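Local structure of beta-lactamase (Serratia marcescens, 5GWA) at residues F51-D59 and N127-K135. The protein probably hydrolyses beta-lactam antibiotics to substituted beta-amino acids, as a class A extended-spectrum beta-lactamase that is inhibited by avibactam. Residues are numbered along the deposited sequence; the frame is centred on the assembly and turned at random.
Sequences FHLALAVLD and NKVHNFISK. With SO4 (sulfate ion), chain F.
The carboxylate of D59 meets both a charge and a ring: OD1 forms a salt bridge with K63 on its own helix, while OD2 lies 3.4 Å from CE1 of F132. Carboxylate and ring planes are 37° apart, and OD2 approaches obliquely. Aspartate suits this partly exposed border, since its CB also lies against the CE1 and CZ atoms of F132 while its charge finds a partner in K63. F132 supplies the largest share of the contact from segment 127-135. With CG anti to the backbone N (chi1 172°), its ring reaches across to helix 49-63, where one face receives A56 CA in a CH-pi contact, 4.0 Å from the ring centroid. The small methyl of A56 lets the phenyl settle this close to the backbone; A56 CB is 3.8 Å from F132 CD2. L55 adds its CB near CE2.

Toward the interior, aliphatic branches take over. The two methyls of V129 divide the work: CG1 rests by the carbonyl O of H52, and CG2 packs 4.0 Å from L53 CD1 and 4.1 Å from A56 CB. Beta-branching suits such a short, stiff filler. The longer I133 extends CD1 to within 3.9 Å of H52 CB, with its CG1 at the edge of the imidazole.

The helix segments cross almost perpendicularly (88°), nearest at A56 and V129. F120 of helix 113-123 touches both L53 and V129, while L170 of helix 164-175 packs on H52. Helix 49-63, which starts just after inhibitor-pocket residue S47 and is largely buried among helices 113-123, 126-135, 164-175 and 182-193, is the central hydrophobic helix of the all-alpha domain characteristic of class A beta-lactamases.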
ATOM      1  N   PHE A  51       9.517  14.967  -0.984  1.00 10.11           N
ATOM      2  CA  PHE A  51      10.755  15.757  -1.118  1.00 11.22           C
ATOM      3  C   PHE A  51      10.672  17.020  -0.285  1.00 11.09           C
ATOM      4  O   PHE A  51      11.561  17.320   0.539  1.00 10.75           O
ATOM      5  CB  PHE A  51      11.017  16.061  -2.610  1.00 11.23           C
ATOM      6  CG  PHE A  51      12.112  17.072  -2.842  1.00 10.99           C
ATOM      7  CD1 PHE A  51      13.413  16.769  -2.486  1.00 11.71           C
ATOM      8  CD2 PHE A  51      11.838  18.292  -3.418  1.00 13.01           C
ATOM      9  CE1 PHE A  51      14.438  17.662  -2.719  1.00 12.67           C
ATOM     10  CE2 PHE A  51      12.861  19.215  -3.615  1.00 13.81           C
ATOM     11  CZ  PHE A  51      14.165  18.883  -3.266  1.00 12.18           C
ATOM     12  N   HIS A  52       9.573  17.736  -0.451  1.00  9.78           N
ATOM     13  CA  HIS A  52       9.380  19.037   0.188  1.00 10.89           C
ATOM     14  C   HIS A  52       9.343  18.771   1.696  1.00 11.28           C
ATOM     15  O   HIS A  52       9.910  19.509   2.488  1.00 10.28           O
ATOM     16  CB  HIS A  52       8.046  19.639  -0.248  1.00 10.28           C
ATOM     17  CG  HIS A  52       7.897  19.785  -1.732  1.00  9.62           C
ATOM     18  ND1 HIS A  52       7.908  18.695  -2.584  1.00  9.94           N
ATOM     19  CD2 HIS A  52       7.598  20.851  -2.506  1.00 10.04           C
ATOM     20  CE1 HIS A  52       7.719  19.108  -3.819  1.00  9.58           C
ATOM     21  NE2 HIS A  52       7.524  20.406  -3.806  1.00 10.62           N
ATOM     22  N   LEU A  53       8.622  17.723   2.086  1.00 10.07           N
ATOM     23  CA  LEU A  53       8.534  17.347   3.504  1.00 10.58           C
ATOM     24  C   LEU A  53       9.913  17.065   4.114  1.00 11.19           C
ATOM     25  O   LEU A  53      10.255  17.612   5.183  1.00 11.59           O
ATOM     26  CB  LEU A  53       7.625  16.119   3.612  1.00 10.18           C
ATOM     27  CG  LEU A  53       7.620  15.448   4.972  1.00 10.79           C
ATOM     28  CD1 LEU A  53       7.139  16.386   6.065  1.00 11.79           C
ATOM     29  CD2 LEU A  53       6.789  14.182   4.933  1.00 11.80           C
ATOM     30  N   ALA A  54      10.770  16.393   3.359  1.00 10.23           N
ATOM     31  CA  ALA A  54      12.091  16.016   3.815  1.00  9.84           C
ATOM     32  C   ALA A  54      12.947  17.271   4.006  1.00 12.50           C
ATOM     33  O   ALA A  54      13.666  17.386   5.000  1.00 13.21           O
ATOM     34  CB  ALA A  54      12.729  15.041   2.874  1.00 10.53           C
ATOM     35  N   LEU A  55      12.850  18.199   3.071  1.00 10.59           N
ATOM     36  CA  LEU A  55      13.512  19.512   3.247  1.00 11.65           C
ATOM     37  C   LEU A  55      13.119  20.154   4.559  1.00 14.29           C
ATOM     38  O   LEU A  55      14.003  20.581   5.312  1.00 14.57           O
ATOM     39  CB  LEU A  55      13.165  20.469   2.109  1.00 12.78           C
ATOM     40  CG  LEU A  55      13.646  20.090   0.715  1.00 13.14           C
ATOM     41  CD1 LEU A  55      13.105  21.067  -0.299  1.00 13.03           C
ATOM     42  CD2 LEU A  55      15.147  20.018   0.595  1.00 13.22           C
ATOM     43  N   ALA A  56      11.819  20.237   4.847  1.00 13.23           N
ATOM     44  CA  ALA A  56      11.373  20.927   6.054  1.00 14.40           C
ATOM     45  C   ALA A  56      11.845  20.157   7.296  1.00 14.30           C
ATOM     46  O   ALA A  56      12.196  20.745   8.321  1.00 13.85           O
ATOM     47  CB  ALA A  56       9.871  21.090   6.052  1.00 14.20           C
ATOM     48  N   VAL A  57      11.694  18.840   7.265  1.00 13.65           N
ATOM     49  CA  VAL A  57      12.184  18.026   8.384  1.00 14.46           C
ATOM     50  C   VAL A  57      13.668  18.203   8.664  1.00 15.83           C
ATOM     51  O   VAL A  57      14.088  18.383   9.821  1.00 14.86           O
ATOM     52  CB  VAL A  57      11.872  16.547   8.129  1.00 14.88           C
ATOM     53  CG1 VAL A  57      12.524  15.648   9.159  1.00 15.59           C
ATOM     54  CG2 VAL A  57      10.382  16.369   8.148  1.00 14.14           C
ATOM     55  N   LEU A  58      14.493  18.140   7.626  1.00 14.65           N
ATOM     56  CA  LEU A  58      15.930  18.181   7.843  1.00 14.59           C
ATOM     57  C   LEU A  58      16.350  19.575   8.273  1.00 17.23           C
ATOM     58  O   LEU A  58      17.315  19.702   8.987  1.00 16.89           O
ATOM     59  CB  LEU A  58      16.688  17.761   6.580  1.00 14.97           C
ATOM     60  CG  LEU A  58      16.588  16.264   6.318  1.00 14.16           C
ATOM     61  CD1 LEU A  58      17.006  15.962   4.874  1.00 15.16           C
ATOM     62  CD2 LEU A  58      17.441  15.469   7.302  1.00 16.65           C
ATOM     63  N   ASP A  59      15.647  20.593   7.801  1.00 15.05           N
ATOM     64  CA  ASP A  59      15.882  21.971   8.277  1.00 18.27           C
ATOM     65  C   ASP A  59      15.612  22.060   9.772  1.00 17.48           C
ATOM     66  O   ASP A  59      16.348  22.747  10.512  1.00 16.16           O
ATOM     67  CB  ASP A  59      15.033  22.980   7.531  1.00 16.91           C
ATOM     68  CG  ASP A  59      15.211  24.400   8.054  1.00 18.49           C
ATOM     69  OD1 ASP A  59      16.281  24.976   7.764  1.00 22.08           O
ATOM     70  OD2 ASP A  59      14.233  24.969   8.559  1.00 18.91           O
ATOM     71  N   ASN A 127       0.682  22.671   7.039  1.00 15.42           N
ATOM     72  CA  ASN A 127       0.850  24.132   6.918  1.00 16.95           C
ATOM     73  C   ASN A 127       2.257  24.594   7.195  1.00 16.28           C
ATOM     74  O   ASN A 127       2.744  25.471   6.490  1.00 17.44           O
ATOM     75  CB  ASN A 127      -0.160  24.943   7.766  1.00 17.87           C
ATOM     76  CG  ASN A 127      -0.059  26.437   7.505  1.00 24.10           C
ATOM     77  OD1 ASN A 127       0.326  27.214   8.399  1.00 32.63           O
ATOM     78  ND2 ASN A 127      -0.298  26.837   6.257  1.00 23.77           N
ATOM     79  N   LYS A 128       2.952  23.947   8.127  1.00 14.89           N
ATOM     80  CA  LYS A 128       4.354  24.254   8.389  0.50 16.31           C
ATOM     81  C   LYS A 128       5.178  24.011   7.129  1.00 15.79           C
ATOM     82  O   LYS A 128       6.068  24.789   6.784  1.00 15.17           O
ATOM     83  CB  LYS A 128       4.893  23.402   9.541  0.50 16.13           C
ATOM     84  CG  LYS A 128       6.363  23.625   9.852  0.50 17.36           C
ATOM     85  CD  LYS A 128       6.501  24.844  10.737  0.50 18.45           C
ATOM     86  CE  LYS A 128       5.677  24.694  12.005  0.50 19.93           C
ATOM     87  NZ  LYS A 128       5.712  25.932  12.843  0.50 18.90           N
ATOM     88  N   VAL A 129       4.893  22.914   6.431  1.00 13.91           N
ATOM     89  CA  VAL A 129       5.736  22.563   5.309  1.00 13.09           C
ATOM     90  C   VAL A 129       5.431  23.462   4.102  1.00 12.70           C
ATOM     91  O   VAL A 129       6.329  23.936   3.417  1.00 14.26           O
ATOM     92  CB  VAL A 129       5.529  21.071   4.931  1.00 13.61           C
ATOM     93  CG1 VAL A 129       6.364  20.748   3.702  1.00 14.09           C
ATOM     94  CG2 VAL A 129       5.917  20.179   6.109  1.00 13.89           C
ATOM     95  N   HIS A 130       4.155  23.778   3.927  1.00 12.12           N
ATOM     96  CA  HIS A 130       3.685  24.720   2.929  1.00 13.09           C
ATOM     97  C   HIS A 130       4.382  26.055   3.109  1.00 14.86           C
ATOM     98  O   HIS A 130       4.873  26.632   2.154  1.00 16.28           O
ATOM     99  CB  HIS A 130       2.188  24.887   3.075  1.00 15.70           C
ATOM    100  CG  HIS A 130       1.608  25.922   2.176  1.00 14.60           C
ATOM    101  ND1 HIS A 130       1.197  25.643   0.889  1.00 15.80           N
ATOM    102  CD2 HIS A 130       1.533  27.266   2.305  1.00 16.95           C
ATOM    103  CE1 HIS A 130       0.767  26.750   0.314  1.00 17.34           C
ATOM    104  NE2 HIS A 130       1.036  27.761   1.123  1.00 17.84           N
ATOM    105  N   ASN A 131       4.366  26.571   4.324  1.00 15.50           N
ATOM    106  CA  ASN A 131       5.017  27.863   4.578  1.00 16.34           C
ATOM    107  C   ASN A 131       6.528  27.821   4.372  1.00 16.44           C
ATOM    108  O   ASN A 131       7.115  28.758   3.842  1.00 16.74           O
ATOM    109  CB  ASN A 131       4.703  28.327   5.997  1.00 16.98           C
ATOM    110  CG  ASN A 131       3.270  28.750   6.158  1.00 19.16           C
ATOM    111  OD1 ASN A 131       2.602  29.062   5.187  1.00 22.51           O
ATOM    112  ND2 ASN A 131       2.826  28.896   7.410  1.00 20.94           N
ATOM    113  N   PHE A 132       7.160  26.763   4.838  1.00 13.66           N
ATOM    114  CA  PHE A 132       8.590  26.599   4.709  1.00 14.21           C
ATOM    115  C   PHE A 132       8.988  26.729   3.254  1.00 16.10           C
ATOM    116  O   PHE A 132       9.955  27.397   2.890  1.00 15.62           O
ATOM    117  CB  PHE A 132       9.026  25.250   5.285  1.00 15.94           C
ATOM    118  CG  PHE A 132      10.454  24.923   5.036  1.00 15.59           C
ATOM    119  CD1 PHE A 132      11.451  25.528   5.760  1.00 18.36           C
ATOM    120  CD2 PHE A 132      10.813  24.136   3.951  1.00 14.81           C
ATOM    121  CE1 PHE A 132      12.773  25.300   5.466  1.00 18.34           C
ATOM    122  CE2 PHE A 132      12.125  23.802   3.738  1.00 17.98           C
ATOM    123  CZ  PHE A 132      13.111  24.382   4.488  1.00 18.17           C
ATOM    124  N   ILE A 133       8.272  26.001   2.410  1.00 14.63           N
ATOM    125  CA  ILE A 133       8.571  26.017   0.995  1.00 15.41           C
ATOM    126  C   ILE A 133       8.345  27.405   0.405  1.00 16.77           C
ATOM    127  O   ILE A 133       9.219  27.916  -0.317  1.00 16.03           O
ATOM    128  CB  ILE A 133       7.708  24.974   0.248  1.00 14.91           C
ATOM    129  CG1 ILE A 133       8.113  23.555   0.679  1.00 14.54           C
ATOM    130  CG2 ILE A 133       7.881  25.113  -1.270  1.00 17.88           C
ATOM    131  CD1 ILE A 133       9.543  23.145   0.446  1.00 15.12           C
ATOM    132  N   SER A 134       7.193  28.001   0.695  1.00 15.62           N
ATOM    133  CA  SER A 134       6.879  29.340   0.227  1.00 18.13           C
ATOM    134  C   SER A 134       8.002  30.317   0.591  1.00 20.63           C
ATOM    135  O   SER A 134       8.407  31.171  -0.231  1.00 19.19           O
ATOM    136  CB  SER A 134       5.563  29.833   0.813  1.00 20.70           C
ATOM    137  OG  SER A 134       5.313  31.151   0.342  1.00 24.63           O
ATOM    138  N   LYS A 135       8.535  30.171   1.792  1.00 19.29           N
ATOM    139  CA  LYS A 135       9.555  31.129   2.269  1.00 18.37           C
ATOM    140  C   LYS A 135      10.949  30.921   1.711  1.00 24.60           C
ATOM    141  O   LYS A 135      11.808  31.822   1.801  1.00 22.96           O
ATOM    142  CB  LYS A 135       9.603  31.124   3.790  1.00 19.64           C
ATOM    143  CG  LYS A 135       8.325  31.619   4.418  1.00 23.84           C
ATOM    144  CD  LYS A 135       8.353  33.140   4.540  1.00 31.60           C
ATOM    145  CE  LYS A 135       7.037  33.674   5.068  1.00 34.08           C
ATOM    146  NZ  LYS A 135       7.080  35.164   5.149  1.00 39.67           N
TER
HETATM  147  S   SO4 F 305       2.258  27.049  11.638  0.70 28.25           S
HETATM  148  O1  SO4 F 305       1.786  28.352  11.092  0.70 32.45           O
HETATM  149  O2  SO4 F 305       2.128  26.933  13.111  0.70 24.80           O
HETATM  150  O3  SO4 F 305       1.411  25.966  11.021  0.70 29.47           O
HETATM  151  O4  SO4 F 305       3.669  26.873  11.260  0.70 32.17           O